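Local coordinates for protein 6-phosphogluconolactonase (PDB 1PBT) that hydrolyses 6-phosphogluconolactone to 6-phosphogluconate, the second step in the oxidative stage of the pentose phosphate pathway, at residues Phe38-Ile43 with Glu72-Gln77; Thr45-Leu50 with Ile84-Ser89. All blocks are in the same frame, centred on the assembly; numbering follows the deposited sequence.

Contact 1: Phe38-Ile43 with Glu72-Gln77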
loop_
_atom_site.group_PDB
_atom_site.type_symbol
_atom_site.label_atom_id
_atom_site.label_comp_id
_atom_site.label_asym_id
_atom_site.label_seq_id
_atom_site.Cartn_x
_atom_site.Cartn_y
_atom_site.Cartn_z
ATOM N N PHE A 38 -0.757 -14.813 -10.699
ATOM C CA PHE A 38 -2.164 -14.426 -10.827
ATOM C C PHE A 38 -2.351 -12.964 -10.431
ATOM O O PHE A 38 -2.967 -12.175 -11.150
ATOM C CB PHE A 38 -3.052 -15.287 -9.932
ATOM C CG PHE A 38 -4.531 -15.019 -10.100
ATOM C CD1 PHE A 38 -5.254 -15.642 -11.111
ATOM C CD2 PHE A 38 -5.193 -14.131 -9.259
ATOM C CE1 PHE A 38 -6.611 -15.387 -11.280
ATOM C CE2 PHE A 38 -6.557 -13.865 -9.416
ATOM C CZ PHE A 38 -7.268 -14.493 -10.427
ATOM N N VAL A 39 -1.827 -12.612 -9.267
ATOM C CA VAL A 39 -1.941 -11.243 -8.774
ATOM C C VAL A 39 -1.310 -10.244 -9.743
ATOM O O VAL A 39 -1.892 -9.207 -10.066
ATOM C CB VAL A 39 -1.261 -11.117 -7.420
ATOM C CG1 VAL A 39 -1.333 -9.667 -6.935
ATOM C CG2 VAL A 39 -1.900 -12.079 -6.448
ATOM N N VAL A 40 -0.109 -10.568 -10.208
ATOM C CA VAL A 40 0.603 -9.707 -11.139
ATOM C C VAL A 40 -0.244 -9.460 -12.381
ATOM O O VAL A 40 -0.379 -8.326 -12.836
ATOM C CB VAL A 40 1.954 -10.336 -11.552
ATOM C CG1 VAL A 40 2.548 -9.591 -12.742
ATOM C CG2 VAL A 40 2.914 -10.288 -10.379
ATOM N N GLU A 41 -0.823 -10.522 -12.927
ATOM C CA GLU A 41 -1.652 -10.371 -14.115
ATOM C C GLU A 41 -2.867 -9.477 -13.834
ATOM O O GLU A 41 -3.260 -8.667 -14.671
ATOM C CB GLU A 41 -2.088 -11.753 -14.620
ATOM C CG GLU A 41 -3.073 -11.749 -15.780
ATOM C CD GLU A 41 -2.623 -10.899 -16.955
ATOM O OE1 GLU A 41 -1.402 -10.692 -17.126
ATOM O OE2 GLU A 41 -3.500 -10.452 -17.728
ATOM N N LYS A 42 -3.462 -9.618 -12.654
ATOM C CA LYS A 42 -4.609 -8.791 -12.310
ATOM C C LYS A 42 -4.229 -7.310 -12.188
ATOM O O LYS A 42 -4.918 -6.431 -12.712
ATOM C CB LYS A 42 -5.233 -9.308 -11.012
ATOM C CG LYS A 42 -6.082 -10.543 -11.211
ATOM C CD LYS A 42 -7.395 -10.162 -11.907
ATOM C CE LYS A 42 -8.277 -11.368 -12.143
ATOM N NZ LYS A 42 -7.628 -12.309 -13.096
ATOM N N ILE A 43 -3.126 -7.035 -11.495
ATOM C CA ILE A 43 -2.654 -5.671 -11.329
ATOM C C ILE A 43 -2.239 -5.139 -12.701
ATOM O O ILE A 43 -2.506 -3.995 -13.035
ATOM C CB ILE A 43 -1.450 -5.620 -10.362
ATOM C CG1 ILE A 43 -1.910 -6.047 -8.966
ATOM C CG2 ILE A 43 -0.839 -4.217 -10.338
ATOM C CD1 ILE A 43 -0.788 -6.180 -7.969
ATOM N N GLU A 72 8.346 -7.174 -7.705
ATOM C CA GLU A 72 9.516 -7.677 -8.412
ATOM C C GLU A 72 9.156 -8.046 -9.848
ATOM O O GLU A 72 9.890 -7.723 -10.793
ATOM C CB GLU A 72 10.057 -8.889 -7.654
ATOM C CG GLU A 72 11.368 -9.437 -8.159
ATOM C CD GLU A 72 12.065 -10.270 -7.104
ATOM O OE1 GLU A 72 11.363 -10.977 -6.344
ATOM O OE2 GLU A 72 13.312 -10.217 -7.038
ATOM N N LYS A 73 8.014 -8.704 -10.011
ATOM C CA LYS A 73 7.536 -9.106 -11.330
ATOM C C LYS A 73 6.967 -7.912 -12.088
ATOM O O LYS A 73 7.179 -7.775 -13.292
ATOM C CB LYS A 73 6.455 -10.180 -11.194
ATOM C CG LYS A 73 6.927 -11.480 -10.562
ATOM C CD LYS A 73 7.832 -12.257 -11.497
ATOM C CE LYS A 73 8.005 -13.691 -11.021
ATOM N NZ LYS A 73 8.713 -14.524 -12.034
ATOM N N LEU A 74 6.237 -7.049 -11.383
ATOM C CA LEU A 74 5.660 -5.869 -12.028
ATOM C C LEU A 74 6.744 -4.969 -12.631
ATOM O O LEU A 74 6.539 -4.357 -13.682
ATOM C CB LEU A 74 4.817 -5.067 -11.029
ATOM C CG LEU A 74 3.432 -5.648 -10.718
ATOM C CD1 LEU A 74 2.761 -4.833 -9.611
ATOM C CD2 LEU A 74 2.577 -5.621 -11.975
ATOM N N ALA A 75 7.894 -4.902 -11.968
ATOM C CA ALA A 75 8.997 -4.081 -12.450
ATOM C C ALA A 75 9.520 -4.560 -13.803
ATOM O O ALA A 75 10.134 -3.796 -14.548
ATOM C CB ALA A 75 10.109 -4.085 -11.443
ATOM N N GLU A 76 9.267 -5.823 -14.118
ATOM C CA GLU A 76 9.737 -6.394 -15.370
ATOM C C GLU A 76 8.821 -6.107 -16.552
ATOM O O GLU A 76 9.233 -6.260 -17.700
ATOM C CB GLU A 76 9.918 -7.911 -15.203
ATOM C CG GLU A 76 11.140 -8.296 -14.382
ATOM C CD GLU A 76 11.028 -9.670 -13.739
ATOM O OE1 GLU A 76 10.390 -10.569 -14.334
ATOM O OE2 GLU A 76 11.596 -9.856 -12.638
ATOM N N GLN A 77 7.593 -5.676 -16.262
ATOM C CA GLN A 77 6.582 -5.392 -17.283
ATOM C C GLN A 77 6.884 -4.143 -18.095
ATOM O O GLN A 77 7.439 -3.175 -17.582
ATOM C CB GLN A 77 5.216 -5.192 -16.625
ATOM C CG GLN A 77 4.832 -6.294 -15.684
ATOM C CD GLN A 77 4.707 -7.606 -16.402
ATOM O OE1 GLN A 77 3.727 -7.850 -17.105
ATOM N NE2 GLN A 77 5.713 -8.456 -16.251
#
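V40, I43, L74 and the aliphatic root of K73 meet where helix 35-53 passes helix 67-74, and every touch between the two segments is apolar. L74 and V40 each meet two partners. The CD1 methyl of L74 lies 3.7 Å from CG2 of I43, whose side chain is roughly perpendicular to its own, while its other methyl, CD2, reaches CG1 of V40 at 4.0 Å as the two side chains run alongside in opposite senses. V40 divides its branches: with CG1 anti to the backbone N (chi1 168°), CG2 is left to abut CB of K73 at 3.6 Å. K73 then bends at chi2 and carries its amine away from helix 35-53. Cutting L74 back to an alanine is likely to leave I43 CG2 and V40 CG1 without the methyls they meet and open a gap there.

No hydrogen bond crosses between the segments. A type I turn runs from L74 to Q77, where Q77 NE2 makes a weak hydrogen bond of 3.4 Å to K73 O. Within the turn, E76 OE2 forms a salt bridge with R113. The contact thus relies on the fit of branched aliphatic side chains, and K73 supplies methylenes while its charge stays at the exposed margin.

Contact 2: Thr45-Leu50 with Ile84-Ser89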
loop_
_atom_site.group_PDB
_atom_site.type_symbol
_atom_site.label_atom_id
_atom_site.label_comp_id
_atom_site.label_asym_id
_atom_site.label_seq_id
_atom_site.Cartn_x
_atom_site.Cartn_y
_atom_site.Cartn_z
ATOM N N THR A 45 -3.407 -5.917 -15.722
ATOM C CA THR A 45 -4.590 -5.582 -16.503
ATOM C C THR A 45 -5.223 -4.289 -16.022
ATOM O O THR A 45 -5.628 -3.450 -16.831
ATOM C CB THR A 45 -5.647 -6.688 -16.422
ATOM O OG1 THR A 45 -5.136 -7.876 -17.032
ATOM C CG2 THR A 45 -6.924 -6.259 -17.135
ATOM N N LYS A 46 -5.306 -4.124 -14.706
ATOM C CA LYS A 46 -5.909 -2.929 -14.131
ATOM C C LYS A 46 -5.130 -1.659 -14.468
ATOM O O LYS A 46 -5.720 -0.644 -14.838
ATOM C CB LYS A 46 -6.031 -3.079 -12.616
ATOM C CG LYS A 46 -6.752 -1.931 -11.956
ATOM C CD LYS A 46 -8.128 -1.730 -12.555
ATOM C CE LYS A 46 -8.777 -0.473 -11.998
ATOM N NZ LYS A 46 -10.040 -0.136 -12.715
HETATM N N MSE A 47 -3.806 -1.714 -14.348
HETATM C CA MSE A 47 -2.983 -0.554 -14.660
HETATM C C MSE A 47 -3.092 -0.240 -16.159
HETATM O O MSE A 47 -3.164 0.923 -16.554
HETATM C CB MSE A 47 -1.526 -0.817 -14.246
HETATM C CG MSE A 47 -1.335 -0.872 -12.722
HETATM SE SE MSE A 47 0.481 -1.236 -12.096
HETATM C CE MSE A 47 1.251 0.494 -12.442
ATOM N N GLU A 48 -3.120 -1.278 -16.986
ATOM C CA GLU A 48 -3.240 -1.077 -18.428
ATOM C C GLU A 48 -4.544 -0.349 -18.717
ATOM O O GLU A 48 -4.569 0.601 -19.485
ATOM C CB GLU A 48 -3.208 -2.421 -19.157
ATOM C CG GLU A 48 -1.804 -2.959 -19.357
ATOM C CD GLU A 48 -1.103 -2.323 -20.543
ATOM O OE1 GLU A 48 -1.249 -2.853 -21.670
ATOM O OE2 GLU A 48 -0.417 -1.292 -20.352
ATOM N N LYS A 49 -5.624 -0.790 -18.078
ATOM C CA LYS A 49 -6.924 -0.166 -18.258
ATOM C C LYS A 49 -6.873 1.289 -17.799
ATOM O O LYS A 49 -7.382 2.188 -18.476
ATOM C CB LYS A 49 -7.999 -0.918 -17.453
ATOM C CG LYS A 49 -8.356 -2.296 -18.007
ATOM C CD LYS A 49 -9.310 -3.085 -17.088
ATOM C CE LYS A 49 -8.637 -3.500 -15.773
ATOM N NZ LYS A 49 -9.440 -4.462 -14.953
ATOM N N LEU A 50 -6.258 1.516 -16.643
ATOM C CA LEU A 50 -6.154 2.865 -16.100
ATOM C C LEU A 50 -5.380 3.781 -17.044
ATOM O O LEU A 50 -5.764 4.929 -17.265
ATOM C CB LEU A 50 -5.466 2.840 -14.725
ATOM C CG LEU A 50 -6.281 2.322 -13.529
ATOM C CD1 LEU A 50 -5.368 2.054 -12.337
ATOM C CD2 LEU A 50 -7.355 3.342 -13.160
ATOM N N ILE A 84 3.477 6.693 -14.427
ATOM C CA ILE A 84 3.025 6.055 -13.197
ATOM C C ILE A 84 3.751 6.644 -11.996
ATOM O O ILE A 84 4.982 6.688 -11.971
ATOM C CB ILE A 84 3.290 4.531 -13.244
ATOM C CG1 ILE A 84 2.679 3.945 -14.520
ATOM C CG2 ILE A 84 2.694 3.851 -12.019
ATOM C CD1 ILE A 84 2.935 2.457 -14.692
ATOM N N HIS A 85 2.988 7.107 -11.004
ATOM C CA HIS A 85 3.565 7.678 -9.784
ATOM C C HIS A 85 3.268 6.743 -8.606
ATOM O O HIS A 85 2.146 6.250 -8.455
ATOM C CB HIS A 85 2.973 9.069 -9.527
ATOM C CG HIS A 85 3.209 10.026 -10.652
ATOM N ND1 HIS A 85 2.642 9.860 -11.898
ATOM C CD2 HIS A 85 4.021 11.103 -10.750
ATOM C CE1 HIS A 85 3.098 10.792 -12.716
ATOM N NE2 HIS A 85 3.937 11.560 -12.043
ATOM N N PHE A 86 4.283 6.514 -7.776
ATOM C CA PHE A 86 4.165 5.616 -6.633
ATOM C C PHE A 86 4.300 6.300 -5.279
ATOM O O PHE A 86 5.112 7.209 -5.097
ATOM C CB PHE A 86 5.237 4.518 -6.721
ATOM C CG PHE A 86 5.018 3.527 -7.835
ATOM C CD1 PHE A 86 3.991 2.599 -7.762
ATOM C CD2 PHE A 86 5.858 3.507 -8.946
ATOM C CE1 PHE A 86 3.798 1.658 -8.775
ATOM C CE2 PHE A 86 5.676 2.568 -9.971
ATOM C CZ PHE A 86 4.640 1.640 -9.881
ATOM N N PHE A 87 3.523 5.826 -4.318
ATOM C CA PHE A 87 3.541 6.367 -2.965
ATOM C C PHE A 87 3.595 5.220 -1.970
ATOM O O PHE A 87 2.858 4.247 -2.114
ATOM C CB PHE A 87 2.254 7.153 -2.710
ATOM C CG PHE A 87 1.987 8.223 -3.717
ATOM C CD1 PHE A 87 2.331 9.541 -3.446
ATOM C CD2 PHE A 87 1.410 7.914 -4.947
ATOM C CE1 PHE A 87 2.106 10.549 -4.383
ATOM C CE2 PHE A 87 1.177 8.913 -5.899
ATOM C CZ PHE A 87 1.528 10.235 -5.611
ATOM N N LEU A 88 4.459 5.300 -0.963
ATOM C CA LEU A 88 4.474 4.247 0.046
ATOM C C LEU A 88 3.268 4.446 0.963
ATOM O O LEU A 88 2.901 5.573 1.263
ATOM C CB LEU A 88 5.729 4.317 0.902
ATOM C CG LEU A 88 6.895 3.458 0.444
ATOM C CD1 LEU A 88 7.315 3.868 -0.952
ATOM C CD2 LEU A 88 8.046 3.605 1.450
ATOM N N SER A 89 2.656 3.356 1.405
ATOM C CA SER A 89 1.503 3.470 2.309
ATOM C C SER A 89 1.949 3.849 3.715
ATOM O O SER A 89 1.186 4.413 4.494
ATOM C CB SER A 89 0.757 2.141 2.385
ATOM O OG SER A 89 1.634 1.129 2.846
#
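The terminal methyl of M47, a selenomethionine here, ends against the side chain of I84. Its CE lies 3.4 Å from CD1 of I84, tighter than an ordinary carbon contact, and 3.7 Å from CG2, so one methyl meets both branches of the isoleucine. The two side chains are set nearly square to each other. M47 runs extended through chi2 and then bends at chi3 (75°), which turns CE off the line of the chain. The same methyl approaches CZ of F86 obliquely and more loosely, at 4.4 Å.

I84 also braces the aromatic ring within its own strand: its CG2 sits 3.6 Å above one face of F86, offset toward the rim. The M47 contact is helix-on-sheet packing in an alpha/beta fold, with helix 35-53 laid against strand 84-92, which runs parallel to strand 57-61 in the mixed sheet. Further out, F86 packs on L61 of that neighbouring strand and on F111 of helix 102-111, while its backbone bonds to N120 and H122. L50, a turn beyond M47 on the helix, rests on I57 of strand 57-61. At the start of the strand, the carbonyl of I84 accepts a hydrogen bond from N120 ND2.

How the contacts relate
Contacts 1 and 2 draw on successive turns of one long helix, 35-53: its residues 38-43 meet the end of helix 67-74, and residues 45-50 meet the start of strand 84-92. Their centres lie about 11 Å apart. They touch within that helix: I43 CG2, which meets L74 in contact 1, also lies 3.7 Å from SE of M47 in contact 2, and T45 OG1 hydrogen-bonds to E41 O. Helix 67-74 and strand 84-92 follow each other in the chain, so one helix packs against two consecutive elements. Contact 2 is the more central, about 11 Å from the chain's centre against about 15 Å for contact 1. Both are apolar packing and neither contains a bound ligand.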